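PDB 3SKV: SsfX3 from Streptomyces sp. SF2575, which probably transfers a salicylyl group onto a tetracycline intermediate during antibiotic biosynthesis, using a GDSL/SGNH-type acyltransferase domain joined to a jelly-roll domain. Local coordinates for residues Ser93-Gly104 and Leu163-Glu173; Phe225-Gln233 and Val252-Gly260. The protein carries 1 engineered substitution. All blocks are in the same frame, centred on the assembly; numbering follows the deposited sequence.

Contact 1 of 2, residues Ser93-Gly104 and Leu163-Glu173; sequences SPWLAVRYEAVG and LQFRLAEVRLE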
loop_
_atom_site.group_PDB
_atom_site.type_symbol
_atom_site.label_atom_id
_atom_site.label_comp_id
_atom_site.label_asym_id
_atom_site.label_seq_id
_atom_site.Cartn_x
_atom_site.Cartn_y
_atom_site.Cartn_z
ATOM N N SER A 93 18.779 -10.214 19.070
ATOM C CA SER A 93 19.420 -8.943 19.414
ATOM C C SER A 93 18.470 -8.002 20.212
ATOM O O SER A 93 17.325 -7.799 19.816
ATOM C CB SER A 93 19.916 -8.257 18.139
ATOM O OG SER A 93 20.578 -7.023 18.355
ATOM N N PRO A 94 18.916 -7.448 21.364
ATOM C CA PRO A 94 18.038 -6.528 22.116
ATOM C C PRO A 94 17.958 -5.133 21.464
ATOM O O PRO A 94 17.186 -4.286 21.914
ATOM C CB PRO A 94 18.686 -6.496 23.500
ATOM C CG PRO A 94 20.136 -6.674 23.221
ATOM C CD PRO A 94 20.239 -7.586 22.020
ATOM N N TRP A 95 18.762 -4.891 20.408
ATOM C CA TRP A 95 18.769 -3.606 19.698
ATOM C C TRP A 95 19.009 -3.754 18.201
ATOM O O TRP A 95 19.518 -4.777 17.739
ATOM C CB TRP A 95 19.778 -2.614 20.320
ATOM C CG TRP A 95 21.213 -3.029 20.237
ATOM C CD1 TRP A 95 21.905 -3.766 21.147
ATOM C CD2 TRP A 95 22.133 -2.744 19.167
ATOM N NE1 TRP A 95 23.203 -3.949 20.718
ATOM C CE2 TRP A 95 23.368 -3.340 19.505
ATOM C CE3 TRP A 95 22.023 -2.062 17.937
ATOM C CZ2 TRP A 95 24.497 -3.241 18.684
ATOM C CZ3 TRP A 95 23.143 -1.957 17.127
ATOM C CH2 TRP A 95 24.361 -2.545 17.494
ATOM N N LEU A 96 18.664 -2.719 17.442
ATOM C CA LEU A 96 18.939 -2.670 16.020
ATOM C C LEU A 96 19.261 -1.287 15.567
ATOM O O LEU A 96 18.754 -0.296 16.109
ATOM C CB LEU A 96 17.886 -3.374 15.115
ATOM C CG LEU A 96 16.527 -2.735 14.802
ATOM C CD1 LEU A 96 16.634 -1.525 13.844
ATOM C CD2 LEU A 96 15.669 -3.734 14.105
ATOM N N ALA A 97 20.065 -1.215 14.537
ATOM C CA ALA A 97 20.445 0.068 13.944
ATOM C C ALA A 97 20.351 -0.051 12.443
ATOM O O ALA A 97 20.679 -1.098 11.898
ATOM C CB ALA A 97 21.851 0.467 14.376
ATOM N N VAL A 98 19.831 0.979 11.784
ATOM C CA VAL A 98 19.689 1.023 10.330
ATOM C C VAL A 98 20.286 2.328 9.813
ATOM O O VAL A 98 19.938 3.398 10.307
ATOM C CB VAL A 98 18.229 0.857 9.835
ATOM C CG1 VAL A 98 18.162 0.912 8.306
ATOM C CG2 VAL A 98 17.610 -0.436 10.338
ATOM N N ARG A 99 21.203 2.226 8.838
ATOM C CA ARG A 99 21.799 3.349 8.138
ATOM C C ARG A 99 20.894 3.581 6.908
ATOM O O ARG A 99 20.724 2.693 6.064
ATOM C CB ARG A 99 23.254 3.078 7.753
ATOM C CG ARG A 99 23.905 4.325 7.214
ATOM C CD ARG A 99 25.374 4.125 7.023
ATOM N NE ARG A 99 25.902 5.158 6.138
ATOM C CZ ARG A 99 26.931 4.980 5.330
ATOM N NH1 ARG A 99 27.569 3.815 5.303
ATOM N NH2 ARG A 99 27.336 5.962 4.538
ATOM N N TYR A 100 20.278 4.762 6.856
ATOM C CA TYR A 100 19.284 5.072 5.850
ATOM C C TYR A 100 19.389 6.476 5.276
ATOM O O TYR A 100 20.135 7.336 5.760
ATOM C CB TYR A 100 17.871 4.882 6.483
ATOM C CG TYR A 100 17.502 5.981 7.466
ATOM C CD1 TYR A 100 17.928 5.932 8.787
ATOM C CD2 TYR A 100 16.756 7.091 7.063
ATOM C CE1 TYR A 100 17.620 6.956 9.686
ATOM C CE2 TYR A 100 16.433 8.116 7.956
ATOM C CZ TYR A 100 16.873 8.047 9.266
ATOM O OH TYR A 100 16.560 9.057 10.156
ATOM N N GLU A 101 18.542 6.713 4.277
ATOM C CA GLU A 101 18.343 7.992 3.615
ATOM C C GLU A 101 16.877 7.992 3.201
ATOM O O GLU A 101 16.417 7.030 2.569
ATOM C CB GLU A 101 19.274 8.160 2.412
ATOM C CG GLU A 101 19.285 9.599 1.901
ATOM C CD GLU A 101 19.939 9.859 0.557
ATOM O OE1 GLU A 101 20.216 8.884 -0.184
ATOM O OE2 GLU A 101 20.153 11.052 0.236
ATOM N N ALA A 102 16.126 9.019 3.637
ATOM C CA ALA A 102 14.698 9.158 3.319
ATOM C C ALA A 102 14.486 10.407 2.477
ATOM O O ALA A 102 14.838 11.514 2.898
ATOM C CB ALA A 102 13.853 9.193 4.586
ATOM N N VAL A 103 13.994 10.210 1.250
ATOM C CA VAL A 103 13.785 11.321 0.318
ATOM C C VAL A 103 12.290 11.588 0.132
ATOM O O VAL A 103 11.546 10.715 -0.339
ATOM C CB VAL A 103 14.506 11.131 -1.048
ATOM C CG1 VAL A 103 14.473 12.408 -1.855
ATOM C CG2 VAL A 103 15.941 10.673 -0.869
ATOM N N GLY A 104 11.878 12.797 0.491
ATOM C CA GLY A 104 10.501 13.238 0.335
ATOM C C GLY A 104 10.236 13.708 -1.081
ATOM O O GLY A 104 11.191 13.969 -1.827
ATOM N N LEU A 163 7.364 8.510 1.355
ATOM C CA LEU A 163 8.771 8.769 1.143
ATOM C C LEU A 163 9.469 7.648 0.413
ATOM O O LEU A 163 9.093 6.486 0.544
ATOM C CB LEU A 163 9.403 8.810 2.547
ATOM C CG LEU A 163 9.730 10.127 3.270
ATOM C CD1 LEU A 163 8.617 11.144 3.207
ATOM C CD2 LEU A 163 10.019 9.837 4.718
ATOM N N GLN A 164 10.581 7.978 -0.236
ATOM C CA GLN A 164 11.485 6.985 -0.807
ATOM C C GLN A 164 12.480 6.683 0.332
ATOM O O GLN A 164 13.022 7.602 0.937
ATOM C CB GLN A 164 12.217 7.531 -2.033
ATOM C CG GLN A 164 11.306 7.758 -3.219
ATOM C CD GLN A 164 12.049 8.340 -4.401
ATOM O OE1 GLN A 164 13.226 8.053 -4.657
ATOM N NE2 GLN A 164 11.345 9.114 -5.198
ATOM N N PHE A 165 12.650 5.429 0.675
ATOM C CA PHE A 165 13.530 5.024 1.780
ATOM C C PHE A 165 14.601 4.067 1.263
ATOM O O PHE A 165 14.255 3.061 0.656
ATOM C CB PHE A 165 12.695 4.339 2.875
ATOM C CG PHE A 165 13.450 3.967 4.135
ATOM C CD1 PHE A 165 13.527 4.854 5.208
ATOM C CD2 PHE A 165 14.015 2.700 4.275
ATOM C CE1 PHE A 165 14.185 4.498 6.378
ATOM C CE2 PHE A 165 14.688 2.345 5.441
ATOM C CZ PHE A 165 14.752 3.235 6.497
ATOM N N ARG A 166 15.885 4.384 1.480
ATOM C CA ARG A 166 17.018 3.552 1.033
ATOM C C ARG A 166 17.797 3.094 2.256
ATOM O O ARG A 166 17.822 3.816 3.249
ATOM C CB ARG A 166 17.953 4.322 0.051
ATOM C CG ARG A 166 17.192 5.160 -0.960
ATOM C CD ARG A 166 17.935 5.504 -2.224
ATOM N NE ARG A 166 17.143 6.446 -3.024
ATOM C CZ ARG A 166 17.382 7.753 -3.120
ATOM N NH1 ARG A 166 18.395 8.301 -2.461
ATOM N NH2 ARG A 166 16.611 8.520 -3.880
ATOM N N LEU A 167 18.427 1.913 2.211
ATOM C CA LEU A 167 19.229 1.402 3.342
ATOM C C LEU A 167 20.628 1.144 2.851
ATOM O O LEU A 167 20.820 0.664 1.729
ATOM C CB LEU A 167 18.775 0.030 3.885
ATOM C CG LEU A 167 17.363 -0.302 4.254
ATOM C CD1 LEU A 167 16.494 -0.574 2.980
ATOM C CD2 LEU A 167 17.365 -1.555 5.152
ATOM N N ALA A 168 21.576 1.242 3.756
ATOM C CA ALA A 168 22.971 0.918 3.462
ATOM C C ALA A 168 23.488 -0.187 4.402
ATOM O O ALA A 168 24.378 -0.946 4.024
ATOM C CB ALA A 168 23.833 2.168 3.578
ATOM N N GLU A 169 22.907 -0.305 5.610
ATOM C CA GLU A 169 23.371 -1.264 6.618
ATOM C C GLU A 169 22.351 -1.500 7.715
ATOM O O GLU A 169 21.571 -0.612 8.053
ATOM C CB GLU A 169 24.646 -0.696 7.275
ATOM C CG GLU A 169 25.514 -1.685 8.046
ATOM C CD GLU A 169 26.579 -1.052 8.924
ATOM O OE1 GLU A 169 26.667 0.200 8.983
ATOM O OE2 GLU A 169 27.324 -1.823 9.573
ATOM N N VAL A 170 22.383 -2.703 8.281
ATOM C CA VAL A 170 21.616 -3.105 9.444
ATOM C C VAL A 170 22.660 -3.547 10.466
ATOM O O VAL A 170 23.614 -4.256 10.121
ATOM C CB VAL A 170 20.543 -4.183 9.173
ATOM C CG1 VAL A 170 19.846 -4.608 10.471
ATOM C CG2 VAL A 170 19.506 -3.674 8.167
ATOM N N ARG A 171 22.546 -3.055 11.688
ATOM C CA ARG A 171 23.478 -3.465 12.725
ATOM C C ARG A 171 22.723 -4.088 13.879
ATOM O O ARG A 171 21.608 -3.673 14.195
ATOM C CB ARG A 171 24.345 -2.301 13.194
ATOM C CG ARG A 171 25.574 -2.081 12.338
ATOM C CD ARG A 171 26.244 -0.742 12.614
ATOM N NE ARG A 171 26.402 -0.511 14.050
ATOM C CZ ARG A 171 25.880 0.523 14.698
ATOM N NH1 ARG A 171 25.220 1.463 14.039
ATOM N NH2 ARG A 171 26.053 0.648 16.007
ATOM N N LEU A 172 23.325 -5.102 14.486
ATOM C CA LEU A 172 22.764 -5.850 15.613
ATOM C C LEU A 172 23.876 -6.088 16.624
ATOM O O LEU A 172 25.062 -5.849 16.314
ATOM C CB LEU A 172 22.181 -7.213 15.150
ATOM C CG LEU A 172 21.179 -7.196 13.989
ATOM C CD1 LEU A 172 20.963 -8.587 13.434
ATOM C CD2 LEU A 172 19.863 -6.559 14.397
ATOM N N GLU A 173 23.493 -6.576 17.834
ATOM C CA GLU A 173 24.414 -6.893 18.911
ATOM C C GLU A 173 25.412 -7.943 18.415
ATOM O O GLU A 173 25.053 -8.791 17.590
ATOM C CB GLU A 173 23.624 -7.412 20.128
ATOM C CG GLU A 173 24.447 -7.641 21.395
ATOM C CD GLU A 173 24.652 -6.408 22.255
ATOM O OE1 GLU A 173 25.433 -5.513 21.853
ATOM O OE2 GLU A 173 24.027 -6.339 23.337
#
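Ser93 OG is gripped from two directions: it accepts a nearly straight bond from Glu173 N at 3.0 Å and donates to Trp95 O, 2.6 Å away, on a lone pair in the carbonyl plane. Beside it, Trp95 NE1 donates to Glu173 OE1 at 3.0 Å; the acceptor lies in the indole plane, yet the donor stands above the carboxylate, the two planes being 88° apart. One indole face lies over the backbone of Leu172 and Glu173, with Leu172 C 3.6 Å from Trp95 CZ2, a placement reached with CG held between the backbone N and carbonyl carbon (chi1 64°). A leucine in place of Trp95 would probably leave Glu173 OE1 without its N-H partner and uncover the peptide between Leu172 and Glu173.

From here the chains run antiparallel as strands 96-103 and 164-172, the latter turning a corner at Ala168. Ala97 and Arg171 form a hydrogen-bonded pair, and Ala97 CB packs 3.5 Å from Arg171 NH1 over a face of the guanidinium, whose charge is met by Glu142. Further on, Glu101 OE1 makes a salt bridge of 3.0 Å to Arg166 NH1 at the guanidinium edge, the two side chains running alongside one another. On the other side of the sheet Phe165 CZ presses to 3.5 Å from Tyr100 CB, and the rings, 10° from parallel, are slid so far apart that they barely overlap; Tyr100 OH is hydrogen-bonded to Lys136 N.

The pair forms the middle of a four-stranded antiparallel sheet of the N-terminal domain, consistent with a jelly roll, between strands 33-35 and 141-145. Leu96 and Val98 also pack on strand 153-158, while Trp56 of strand 56-60 meets Arg99, Glu101, Arg166 and Ala168.

Contact 2 of 2, residues Phe225-Gln233 and Val252-Gly260; sequences FAADGSHLQ and VGTSNFMDG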
loop_
_atom_site.group_PDB
_atom_site.type_symbol
_atom_site.label_atom_id
_atom_site.label_comp_id
_atom_site.label_asym_id
_atom_site.label_seq_id
_atom_site.Cartn_x
_atom_site.Cartn_y
_atom_site.Cartn_z
ATOM N N PHE A 225 -1.148 4.211 -5.973
ATOM C CA PHE A 225 -0.245 5.340 -6.201
ATOM C C PHE A 225 -1.052 6.631 -6.371
ATOM O O PHE A 225 -0.711 7.474 -7.225
ATOM C CB PHE A 225 0.656 5.048 -7.420
ATOM C CG PHE A 225 1.375 3.722 -7.383
ATOM C CD1 PHE A 225 2.530 3.560 -6.626
ATOM C CD2 PHE A 225 0.909 2.640 -8.117
ATOM C CE1 PHE A 225 3.201 2.331 -6.592
ATOM C CE2 PHE A 225 1.602 1.430 -8.116
ATOM C CZ PHE A 225 2.746 1.283 -7.350
ATOM N N ALA A 226 -2.152 6.773 -5.557
ATOM C CA ALA A 226 -3.138 7.882 -5.584
ATOM C C ALA A 226 -3.839 7.954 -6.976
ATOM O O ALA A 226 -3.730 6.995 -7.731
ATOM C CB ALA A 226 -2.489 9.207 -5.189
ATOM N N ALA A 227 -4.565 9.037 -7.306
ATOM C CA ALA A 227 -5.337 9.169 -8.554
ATOM C C ALA A 227 -4.643 8.733 -9.857
ATOM O O ALA A 227 -5.167 7.855 -10.561
ATOM C CB ALA A 227 -5.929 10.562 -8.686
ATOM N N ASP A 228 -3.457 9.299 -10.148
ATOM C CA ASP A 228 -2.683 8.997 -11.361
ATOM C C ASP A 228 -2.445 7.520 -11.646
ATOM O O ASP A 228 -2.576 7.110 -12.807
ATOM C CB ASP A 228 -1.371 9.802 -11.408
ATOM C CG ASP A 228 -1.581 11.312 -11.481
ATOM O OD1 ASP A 228 -2.751 11.745 -11.681
ATOM O OD2 ASP A 228 -0.584 12.064 -11.329
ATOM N N GLY A 229 -2.148 6.732 -10.603
ATOM C CA GLY A 229 -1.895 5.307 -10.761
ATOM C C GLY A 229 -3.114 4.406 -10.807
ATOM O O GLY A 229 -2.962 3.203 -11.006
ATOM N N SER A 230 -4.319 4.972 -10.663
ATOM C CA SER A 230 -5.585 4.238 -10.619
ATOM C C SER A 230 -6.485 4.422 -11.864
ATOM O O SER A 230 -7.710 4.409 -11.734
ATOM C CB SER A 230 -6.344 4.614 -9.351
ATOM O OG SER A 230 -5.446 4.783 -8.270
ATOM N N HIS A 231 -5.875 4.528 -13.062
ATOM C CA HIS A 231 -6.554 4.723 -14.350
ATOM C C HIS A 231 -6.685 3.409 -15.162
ATOM O O HIS A 231 -6.929 3.441 -16.385
ATOM C CB HIS A 231 -5.816 5.795 -15.175
ATOM C CG HIS A 231 -6.138 7.194 -14.779
ATOM N ND1 HIS A 231 -5.942 7.642 -13.487
ATOM C CD2 HIS A 231 -6.586 8.223 -15.527
ATOM C CE1 HIS A 231 -6.300 8.913 -13.482
ATOM N NE2 HIS A 231 -6.692 9.308 -14.689
ATOM N N LEU A 232 -6.512 2.256 -14.488
ATOM C CA LEU A 232 -6.584 0.950 -15.154
ATOM C C LEU A 232 -5.583 0.757 -16.263
ATOM O O LEU A 232 -5.885 0.076 -17.249
ATOM C CB LEU A 232 -8.008 0.564 -15.619
ATOM C CG LEU A 232 -9.110 0.508 -14.560
ATOM C CD1 LEU A 232 -10.474 0.500 -15.233
ATOM C CD2 LEU A 232 -8.916 -0.705 -13.606
ATOM N N GLN A 233 -4.372 1.338 -16.086
ATOM C CA GLN A 233 -3.223 1.224 -16.980
ATOM C C GLN A 233 -2.916 -0.251 -17.186
ATOM O O GLN A 233 -2.683 -0.974 -16.215
ATOM C CB GLN A 233 -1.979 1.891 -16.376
ATOM C CG GLN A 233 -2.058 3.399 -16.270
ATOM C CD GLN A 233 -2.559 3.911 -14.944
ATOM O OE1 GLN A 233 -3.468 3.352 -14.320
ATOM N NE2 GLN A 233 -1.968 5.007 -14.493
ATOM N N VAL A 252 -11.530 1.420 -8.339
ATOM C CA VAL A 252 -11.405 2.390 -9.441
ATOM C C VAL A 252 -12.689 3.169 -9.698
ATOM O O VAL A 252 -13.726 2.820 -9.137
ATOM C CB VAL A 252 -10.885 1.673 -10.724
ATOM C CG1 VAL A 252 -9.435 1.211 -10.533
ATOM C CG2 VAL A 252 -11.788 0.479 -11.108
ATOM N N GLY A 253 -12.615 4.193 -10.552
ATOM C CA GLY A 253 -13.739 5.035 -10.921
ATOM C C GLY A 253 -13.441 6.520 -10.841
ATOM O O GLY A 253 -13.235 7.164 -11.870
ATOM N N THR A 254 -13.395 7.066 -9.622
ATOM C CA THR A 254 -13.180 8.488 -9.300
ATOM C C THR A 254 -11.941 9.135 -9.878
ATOM O O THR A 254 -12.047 10.235 -10.406
ATOM C CB THR A 254 -13.419 8.774 -7.809
ATOM O OG1 THR A 254 -14.776 8.422 -7.541
ATOM C CG2 THR A 254 -13.199 10.257 -7.430
ATOM N N SER A 255 -10.805 8.469 -9.821
ATOM C CA SER A 255 -9.542 8.944 -10.407
ATOM C C SER A 255 -9.730 9.316 -11.900
ATOM O O SER A 255 -9.179 10.325 -12.349
ATOM C CB SER A 255 -8.460 7.872 -10.262
ATOM O OG SER A 255 -8.428 7.368 -8.935
ATOM N N ASN A 256 -10.533 8.521 -12.653
ATOM C CA ASN A 256 -10.832 8.812 -14.057
ATOM C C ASN A 256 -11.786 9.993 -14.145
ATOM O O ASN A 256 -11.614 10.847 -15.014
ATOM C CB ASN A 256 -11.399 7.578 -14.782
ATOM C CG ASN A 256 -10.351 6.587 -15.192
ATOM O OD1 ASN A 256 -10.209 5.518 -14.606
ATOM N ND2 ASN A 256 -9.602 6.913 -16.225
ATOM N N PHE A 257 -12.783 10.052 -13.229
ATOM C CA PHE A 257 -13.764 11.140 -13.141
ATOM C C PHE A 257 -13.045 12.482 -12.902
ATOM O O PHE A 257 -13.421 13.485 -13.502
ATOM C CB PHE A 257 -14.833 10.862 -12.033
ATOM C CG PHE A 257 -15.652 12.074 -11.628
ATOM C CD1 PHE A 257 -16.722 12.506 -12.410
ATOM C CD2 PHE A 257 -15.296 12.839 -10.520
ATOM C CE1 PHE A 257 -17.435 13.668 -12.077
ATOM C CE2 PHE A 257 -16.016 13.996 -10.184
ATOM C CZ PHE A 257 -17.081 14.399 -10.960
ATOM N N MET A 258 -12.028 12.487 -12.012
ATOM C CA MET A 258 -11.216 13.647 -11.637
ATOM C C MET A 258 -10.553 14.345 -12.838
ATOM O O MET A 258 -10.225 15.533 -12.739
ATOM C CB MET A 258 -10.153 13.234 -10.618
ATOM C CG MET A 258 -10.711 12.925 -9.241
ATOM S SD MET A 258 -9.483 12.188 -8.133
ATOM C CE MET A 258 -8.275 13.530 -8.028
ATOM N N ASP A 259 -10.362 13.610 -13.964
ATOM C CA ASP A 259 -9.760 14.118 -15.201
ATOM C C ASP A 259 -10.809 14.435 -16.239
ATOM O O ASP A 259 -10.475 14.960 -17.297
ATOM C CB ASP A 259 -8.733 13.117 -15.774
ATOM C CG ASP A 259 -7.388 13.135 -15.076
ATOM O OD1 ASP A 259 -6.848 14.247 -14.846
ATOM O OD2 ASP A 259 -6.863 12.048 -14.779
ATOM N N GLY A 260 -12.063 14.091 -15.931
ATOM C CA GLY A 260 -13.247 14.302 -16.767
ATOM C C GLY A 260 -13.241 13.513 -18.052
ATOM O O GLY A 260 -14.098 13.698 -18.913
HETATM O O HOH W 1 -10.290 5.159 -11.754
HETATM O O HOH W 2 -9.614 3.478 -16.851
#
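His231 and Ser230 of a loop following strand 219-223 meet the short helix 254-257, which starts just beyond strand 247-252; such loops at the C-terminal ends of parallel strands are where an SGNH/GDSL fold builds its active site. Gly253-Asn256 is consistent with the family block whose asparagine, in relatives, contributes to the oxyanion hole. The close-packed side is small and largely buried. Ser255 CB sits 3.3 Å from Ala227 O, and Ser255 OG lies 3.5 Å from Ser230 CB, while the hydroxyl of Ser230 reaches Asp193 O. Next to these residues the side chains of Leu232 and Val252 cross at about a right angle, with Leu232 CD2 3.7 Å from Val252 CG1, backed by Phe266 of helix 266-278.

A water spans the seam, donating to Ser230 O and to Asn256 OD1 and accepting from Gly253 N, where the helix begins. The polar margin is looser. There the exposed Asp259 approaches His231, whose ring has the Asn256 amide over one face. The ring's ND1 gives a weak bond back to Ala227 O. Its other nitrogen, NE2, donates to Asp259 OD2 at 2.7 Å, nearly in the ring plane, with an N-H...O angle of 150°.

Followed from the N terminus, the chain lays down strand 96-103, passes through 58 residues that contain strands but no helix, and returns as strand 164-172, so contact 1 closes a long all-beta excursion within the N-terminal domain. Strand 187-192 then opens the parallel sheet of the GDSL-like domain. Contact 2 closes a much shorter excursion there, of 18 residues, running through helix 234-242 and strand 247-252, and it joins the loops beyond two strands of that sheet. The contacts follow in series, neither nested nor crossed, on opposite sides of the chain's centre. Their centres lie 34 Å apart, and their nearest atoms, about 10 Å apart, do not touch.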